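PDB 5IM3: ribonucleoside-diphosphate reductase from Pseudomonas aeruginosa, which binds dATP and, like other class I ribonucleotide reductases, probably converts ribonucleoside diphosphates into the deoxyribonucleotides needed for DNA synthesis. Local coordinates for residues I859-S864 and Y892-F897; L878-A881 and K887-V890. All coordinates share one frame; numbering follows the deposited sequence.

Contact 1: residues I859-S864 and Y892-F897; sequences IVEAAS and YRMAWF
Val860 and Met894 form the centre of an entirely apolar seam between two neighbouring helices. The segments 859-864 and 892-897 run in nearly the same direction, 15° apart, with their axes 9.7 Å from each other. One methyl of Val860 does most of the touching. CG1 stands anti to the backbone N (chi1 172°), and this sends it across the gap to two places at once: it rests 3.8 Å from CA of Ala895 and 3.9 Å from CG of Met894. The first of these contacts is with backbone, at the point where the CA atoms of Val860 and Ala895 are 6.1 Å apart, the nearest pair across the segments. The Ala895 methyl lies further off, its CB 4.4 Å from Val860 CG1. The other methyl of Val860, CG2, serves a different neighbour, packing on Leu878 of strand 878-881.

Met894 extends the seam with a fully stretched chain, which begins with CG anti to its own backbone N (chi1 177°) and carries SD and CE obliquely past Val860. Its terminal methyl reaches the next residue along, with CE 3.7 Å from CG of Glu861, the two side chains crossing at about a right angle. Glu861 thus offers its aliphatic part to the methionine.

The polar groups of the first helix find their partner just past the second segment. Glu861 OE2 makes a salt bridge with NE of Arg898, and Ser864 OG hydrogen-bonds to O of the same arginine, so the end of helix 885-897 is tied to helix 856-866 through the residue that follows it.

With no hydrogen bond between the two segments, their pairing depends on shape and dispersion across a modest 164 Å² of buried surface, while Arg898, just after helix 885-897, adds polar ties to helix 856-866.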
ATOM      1  N   ILE A 859      32.989  -4.455  -7.658  1.00 58.11           N
ATOM      2  CA  ILE A 859      32.908  -4.607  -9.108  1.00 56.89           C
ATOM      3  C   ILE A 859      33.242  -3.293  -9.802  1.00 58.38           C
ATOM      4  O   ILE A 859      33.866  -3.280 -10.871  1.00 58.35           O
ATOM      5  CB  ILE A 859      31.510  -5.118  -9.509  1.00 56.21           C
ATOM      6  CG1 ILE A 859      31.131  -6.362  -8.698  1.00 57.68           C
ATOM      7  CG2 ILE A 859      31.455  -5.431 -10.997  1.00 54.65           C
ATOM      8  CD1 ILE A 859      32.103  -7.508  -8.832  1.00 57.00           C
ATOM      9  N   VAL A 860      32.826  -2.168  -9.215  1.00 55.24           N
ATOM     10  CA  VAL A 860      33.106  -0.867  -9.813  1.00 55.99           C
ATOM     11  C   VAL A 860      34.590  -0.540  -9.703  1.00 58.83           C
ATOM     12  O   VAL A 860      35.226  -0.136 -10.684  1.00 56.75           O
ATOM     13  CB  VAL A 860      32.238   0.218  -9.151  1.00 56.32           C
ATOM     14  CG1 VAL A 860      32.653   1.606  -9.624  1.00 56.25           C
ATOM     15  CG2 VAL A 860      30.768  -0.032  -9.448  1.00 53.90           C
ATOM     16  N   GLU A 861      35.160  -0.693  -8.503  1.00 63.38           N
ATOM     17  CA  GLU A 861      36.569  -0.367  -8.305  1.00 67.13           C
ATOM     18  C   GLU A 861      37.466  -1.244  -9.169  1.00 65.30           C
ATOM     19  O   GLU A 861      38.482  -0.776  -9.697  1.00 66.06           O
ATOM     20  CB  GLU A 861      36.943  -0.515  -6.831  1.00 73.34           C
ATOM     21  CG  GLU A 861      36.893   0.784  -6.046  1.00 78.06           C
ATOM     22  CD  GLU A 861      37.939   1.782  -6.508  1.00 81.96           C
ATOM     23  OE1 GLU A 861      38.890   1.368  -7.206  1.00 82.26           O
ATOM     24  OE2 GLU A 861      37.804   2.979  -6.179  1.00 85.35           O
ATOM     25  N   ALA A 862      37.112  -2.522  -9.314  1.00 57.20           N
ATOM     26  CA  ALA A 862      37.874  -3.403 -10.190  1.00 55.81           C
ATOM     27  C   ALA A 862      37.804  -2.921 -11.632  1.00 55.40           C
ATOM     28  O   ALA A 862      38.825  -2.836 -12.324  1.00 56.86           O
ATOM     29  CB  ALA A 862      37.347  -4.833 -10.076  1.00 55.01           C
ATOM     30  N   ALA A 863      36.597  -2.599 -12.103  1.00 54.52           N
ATOM     31  CA  ALA A 863      36.447  -2.089 -13.459  1.00 51.50           C
ATOM     32  C   ALA A 863      37.187  -0.769 -13.628  1.00 52.08           C
ATOM     33  O   ALA A 863      37.770  -0.508 -14.686  1.00 53.77           O
ATOM     34  CB  ALA A 863      34.967  -1.927 -13.795  1.00 49.97           C
ATOM     35  N   SER A 864      37.192   0.068 -12.586  1.00 50.87           N
ATOM     36  CA  SER A 864      37.892   1.348 -12.662  1.00 51.38           C
ATOM     37  C   SER A 864      39.376   1.157 -12.947  1.00 53.60           C
ATOM     38  O   SER A 864      39.966   1.903 -13.735  1.00 52.68           O
ATOM     39  CB  SER A 864      37.701   2.131 -11.363  1.00 49.91           C
ATOM     40  OG  SER A 864      38.458   3.330 -11.380  1.00 50.93           O
ATOM     41  N   TYR A 892      26.006   4.641  -9.056  1.00 55.68           N
ATOM     42  CA  TYR A 892      26.333   5.222 -10.352  1.00 54.67           C
ATOM     43  C   TYR A 892      27.021   6.576 -10.237  1.00 54.57           C
ATOM     44  O   TYR A 892      27.654   7.016 -11.203  1.00 54.79           O
ATOM     45  CB  TYR A 892      25.069   5.307 -11.208  1.00 53.22           C
ATOM     46  CG  TYR A 892      24.601   3.934 -11.632  1.00 52.37           C
ATOM     47  CD1 TYR A 892      25.213   3.270 -12.689  1.00 50.24           C
ATOM     48  CD2 TYR A 892      23.581   3.282 -10.954  1.00 53.58           C
ATOM     49  CE1 TYR A 892      24.806   2.005 -13.073  1.00 51.49           C
ATOM     50  CE2 TYR A 892      23.166   2.015 -11.328  1.00 52.53           C
ATOM     51  CZ  TYR A 892      23.782   1.380 -12.385  1.00 53.51           C
ATOM     52  OH  TYR A 892      23.372   0.117 -12.761  1.00 53.09           O
ATOM     53  N   ARG A 893      26.930   7.237  -9.081  1.00 57.43           N
ATOM     54  CA  ARG A 893      27.864   8.318  -8.785  1.00 59.51           C
ATOM     55  C   ARG A 893      29.285   7.782  -8.676  1.00 60.91           C
ATOM     56  O   ARG A 893      30.226   8.371  -9.220  1.00 60.38           O
ATOM     57  CB  ARG A 893      27.479   9.024  -7.484  1.00 61.29           C
ATOM     58  CG  ARG A 893      26.272   9.938  -7.575  1.00 61.90           C
ATOM     59  CD  ARG A 893      26.221  10.882  -6.382  1.00 63.89           C
ATOM     60  NE  ARG A 893      24.941  11.578  -6.280  1.00 64.29           N
ATOM     61  CZ  ARG A 893      24.770  12.756  -5.689  1.00 67.80           C
ATOM     62  NH1 ARG A 893      25.803  13.393  -5.149  1.00 70.00           N
ATOM     63  NH2 ARG A 893      23.565  13.309  -5.649  1.00 68.28           N
ATOM     64  N   MET A 894      29.458   6.663  -7.967  1.00 63.04           N
ATOM     65  CA  MET A 894      30.780   6.069  -7.807  1.00 62.09           C
ATOM     66  C   MET A 894      31.356   5.640  -9.150  1.00 58.49           C
ATOM     67  O   MET A 894      32.544   5.852  -9.419  1.00 58.57           O
ATOM     68  CB  MET A 894      30.697   4.878  -6.850  1.00 64.17           C
ATOM     69  CG  MET A 894      32.004   4.120  -6.656  1.00 66.75           C
ATOM     70  SD  MET A 894      31.788   2.616  -5.680  1.00 70.60           S
ATOM     71  CE  MET A 894      33.476   2.022  -5.612  1.00 71.00           C
ATOM     72  N   ALA A 895      30.531   5.026 -10.001  1.00 51.49           N
ATOM     73  CA  ALA A 895      31.001   4.607 -11.318  1.00 50.36           C
ATOM     74  C   ALA A 895      31.567   5.785 -12.100  1.00 49.72           C
ATOM     75  O   ALA A 895      32.629   5.674 -12.726  1.00 48.17           O
ATOM     76  CB  ALA A 895      29.861   3.951 -12.096  1.00 48.11           C
ATOM     77  N   TRP A 896      30.869   6.919 -12.078  1.00 49.76           N
ATOM     78  CA  TRP A 896      31.368   8.120 -12.740  1.00 51.42           C
ATOM     79  C   TRP A 896      32.584   8.677 -12.010  1.00 53.40           C
ATOM     80  O   TRP A 896      33.588   9.041 -12.634  1.00 53.63           O
ATOM     81  CB  TRP A 896      30.249   9.161 -12.812  1.00 50.90           C
ATOM     82  CG  TRP A 896      30.645  10.452 -13.451  1.00 48.93           C
ATOM     83  CD1 TRP A 896      30.912  10.667 -14.771  1.00 47.32           C
ATOM     84  CD2 TRP A 896      30.800  11.714 -12.798  1.00 52.66           C
ATOM     85  NE1 TRP A 896      31.232  11.987 -14.980  1.00 49.97           N
ATOM     86  CE2 TRP A 896      31.169  12.651 -13.783  1.00 51.54           C
ATOM     87  CE3 TRP A 896      30.664  12.144 -11.474  1.00 52.99           C
ATOM     88  CZ2 TRP A 896      31.408  13.990 -13.487  1.00 52.11           C
ATOM     89  CZ3 TRP A 896      30.902  13.469 -11.183  1.00 55.95           C
ATOM     90  CH2 TRP A 896      31.264  14.380 -12.187  1.00 56.47           C
ATOM     91  N   PHE A 897      32.512   8.743 -10.682  1.00 58.45           N
ATOM     92  CA  PHE A 897      33.608   9.300  -9.894  1.00 61.45           C
ATOM     93  C   PHE A 897      34.903   8.515 -10.091  1.00 61.85           C
ATOM     94  O   PHE A 897      35.994   9.070  -9.917  1.00 63.38           O
ATOM     95  CB  PHE A 897      33.205   9.326  -8.416  1.00 61.14           C
ATOM     96  CG  PHE A 897      34.138  10.108  -7.538  1.00 64.30           C
ATOM     97  CD1 PHE A 897      34.185  11.490  -7.610  1.00 65.22           C
ATOM     98  CD2 PHE A 897      34.949   9.462  -6.621  1.00 66.05           C
ATOM     99  CE1 PHE A 897      35.039  12.211  -6.796  1.00 67.95           C
ATOM    100  CE2 PHE A 897      35.802  10.177  -5.806  1.00 68.79           C
ATOM    101  CZ  PHE A 897      35.847  11.552  -5.894  1.00 70.32           C
TER

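Contact 2: residues L878-A881 and K887-V890; sequences LYIA and KLDV
Lys887 reaches back from its helix to the end of strand 878-881, where NZ donates a hydrogen bond to O of Ala881 at 2.7 Å. The ammonium nitrogen sits only 17° from the carbonyl plane, and the C=O...N angle is 151°. On the way there the lysine chain lies against Ile880, the two side chains passing in opposite directions. CG2 of Ile880 is 3.4 Å from CD of Lys887, closer than carbon atoms usually come, and 4.0 Å from CG. A bend about the CG-CD bond (chi3 -89°), at the very carbons that meet Ile880, turns CE and NZ to the carbonyl. The same lysine therefore lends the strand its methylenes and its charge together.

Deeper in, Ile880 reaches Leu888 with its other branch. CD1 approaches CD2 of Leu888 to 3.5 Å, again tighter than usual, and the two residues also share Leu906 of strand 906-909 as a common neighbour.

The second shell fixes both partners. Backbone hydrogen bonds from Ile880 to Arg907 and Leu909 hold its strand beside strand 906-909, and Thr856 and Thr891 also pack against its side chain. On the helix, N of Lys887 is hydrogen-bonded to OG of Ser884, and its carbonyl oxygen to OG1 of Thr891. Two residues on from Lys887, OD1 of Asp889 is shared between NE of Arg893 and NE1 of Trp548, and the Trp548 bond anchors the helix to helix 544-558.

Strand 878-881, helix 885-897 and strand 906-909 make up a beta-alpha-beta unit whose two strands are parallel and adjacent. The contact is the packing of the first strand against the connecting helix, at its first turns, within the C-terminal part of the barrel domain.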
ATOM      1  N   LEU A 878      26.048  -4.612 -13.385  1.00 47.83           N
ATOM      2  CA  LEU A 878      26.077  -4.325 -11.960  1.00 48.15           C
ATOM      3  C   LEU A 878      24.931  -5.047 -11.273  1.00 49.57           C
ATOM      4  O   LEU A 878      23.806  -5.085 -11.784  1.00 49.07           O
ATOM      5  CB  LEU A 878      25.998  -2.821 -11.694  1.00 49.67           C
ATOM      6  CG  LEU A 878      27.237  -2.016 -12.097  1.00 48.68           C
ATOM      7  CD1 LEU A 878      27.023  -0.548 -11.791  1.00 50.88           C
ATOM      8  CD2 LEU A 878      28.488  -2.519 -11.391  1.00 50.48           C
ATOM      9  N   TYR A 879      25.235  -5.630 -10.116  1.00 52.00           N
ATOM     10  CA  TYR A 879      24.280  -6.403  -9.337  1.00 53.46           C
ATOM     11  C   TYR A 879      24.072  -5.700  -8.005  1.00 53.57           C
ATOM     12  O   TYR A 879      25.036  -5.429  -7.285  1.00 53.92           O
ATOM     13  CB  TYR A 879      24.780  -7.833  -9.134  1.00 53.43           C
ATOM     14  CG  TYR A 879      25.076  -8.533 -10.437  1.00 51.76           C
ATOM     15  CD1 TYR A 879      26.302  -8.374 -11.070  1.00 52.11           C
ATOM     16  CD2 TYR A 879      24.125  -9.341 -11.043  1.00 52.28           C
ATOM     17  CE1 TYR A 879      26.573  -9.006 -12.267  1.00 51.20           C
ATOM     18  CE2 TYR A 879      24.389  -9.979 -12.237  1.00 52.01           C
ATOM     19  CZ  TYR A 879      25.611  -9.806 -12.845  1.00 51.94           C
ATOM     20  OH  TYR A 879      25.869 -10.441 -14.038  1.00 54.97           O
ATOM     21  N   ILE A 880      22.819  -5.395  -7.689  1.00 52.15           N
ATOM     22  CA  ILE A 880      22.481  -4.624  -6.504  1.00 52.55           C
ATOM     23  C   ILE A 880      21.315  -5.313  -5.815  1.00 53.99           C
ATOM     24  O   ILE A 880      20.206  -5.360  -6.361  1.00 53.23           O
ATOM     25  CB  ILE A 880      22.131  -3.168  -6.838  1.00 55.36           C
ATOM     26  CG1 ILE A 880      23.345  -2.474  -7.465  1.00 53.95           C
ATOM     27  CG2 ILE A 880      21.660  -2.441  -5.580  1.00 56.80           C
ATOM     28  CD1 ILE A 880      23.119  -1.023  -7.828  1.00 54.83           C
ATOM     29  N   ALA A 881      21.564  -5.849  -4.626  1.00 59.00           N
ATOM     30  CA  ALA A 881      20.497  -6.293  -3.746  1.00 62.56           C
ATOM     31  C   ALA A 881      20.152  -5.172  -2.773  1.00 66.39           C
ATOM     32  O   ALA A 881      20.980  -4.306  -2.477  1.00 65.87           O
ATOM     33  CB  ALA A 881      20.905  -7.555  -2.987  1.00 62.95           C
ATOM     34  N   LYS A 887      20.514   3.670  -3.077  1.00 69.55           N
ATOM     35  CA  LYS A 887      21.629   2.785  -3.386  1.00 69.92           C
ATOM     36  C   LYS A 887      22.042   2.895  -4.850  1.00 67.61           C
ATOM     37  O   LYS A 887      23.234   2.805  -5.165  1.00 64.79           O
ATOM     38  CB  LYS A 887      21.267   1.345  -3.028  1.00 73.20           C
ATOM     39  CG  LYS A 887      22.474   0.431  -2.908  1.00 74.91           C
ATOM     40  CD  LYS A 887      22.086  -0.992  -2.519  1.00 75.22           C
ATOM     41  CE  LYS A 887      22.028  -1.183  -1.016  1.00 78.94           C
ATOM     42  NZ  LYS A 887      22.100  -2.629  -0.663  1.00 80.57           N
ATOM     43  N   LEU A 888      21.085   3.106  -5.756  1.00 63.57           N
ATOM     44  CA  LEU A 888      21.441   3.336  -7.153  1.00 60.98           C
ATOM     45  C   LEU A 888      22.198   4.645  -7.316  1.00 58.31           C
ATOM     46  O   LEU A 888      23.125   4.737  -8.129  1.00 53.77           O
ATOM     47  CB  LEU A 888      20.188   3.337  -8.028  1.00 63.42           C
ATOM     48  CG  LEU A 888      19.467   1.999  -8.182  1.00 65.05           C
ATOM     49  CD1 LEU A 888      18.252   2.157  -9.068  1.00 66.70           C
ATOM     50  CD2 LEU A 888      20.399   0.953  -8.762  1.00 64.16           C
ATOM     51  N   ASP A 889      21.820   5.668  -6.549  1.00 60.37           N
ATOM     52  CA  ASP A 889      22.502   6.953  -6.640  1.00 60.48           C
ATOM     53  C   ASP A 889      23.977   6.811  -6.277  1.00 60.24           C
ATOM     54  O   ASP A 889      24.858   7.183  -7.061  1.00 55.00           O
ATOM     55  CB  ASP A 889      21.808   7.969  -5.733  1.00 62.76           C
ATOM     56  CG  ASP A 889      22.407   9.355  -5.839  1.00 65.15           C
ATOM     57  OD1 ASP A 889      23.138   9.622  -6.812  1.00 66.53           O
ATOM     58  OD2 ASP A 889      22.142  10.184  -4.948  1.00 70.90           O
ATOM     59  N   VAL A 890      24.262   6.255  -5.096  1.00 63.88           N
ATOM     60  CA  VAL A 890      25.647   6.116  -4.647  1.00 65.28           C
ATOM     61  C   VAL A 890      26.440   5.233  -5.598  1.00 64.21           C
ATOM     62  O   VAL A 890      27.635   5.465  -5.821  1.00 66.27           O
ATOM     63  CB  VAL A 890      25.690   5.573  -3.202  1.00 70.81           C
ATOM     64  CG1 VAL A 890      24.993   4.226  -3.105  1.00 69.55           C
ATOM     65  CG2 VAL A 890      27.126   5.458  -2.701  1.00 71.41           C
TER

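How the contacts relate
From the N terminus, the chain passes through helix 856-866, strand 878-881 and helix 885-897 before reaching strand 906-909. Contact 1 closes the longer loop, with 27 residues between its segments; contact 2, spanning just five, is nested inside it. Both use helix 885-897, contact 2 near its start and contact 1 near its end, and their centres lie 11 Å apart. Leu878 joins them: its CD1 packs 3.6 Å from CE1 of Tyr892, and its CD2 lies 4.2 Å from CG2 of Ile859. Together the two contacts tie helix 856-866 and strand 878-881 to helix 885-897, away from the dATP sites; all four segments lie in the barrel domain.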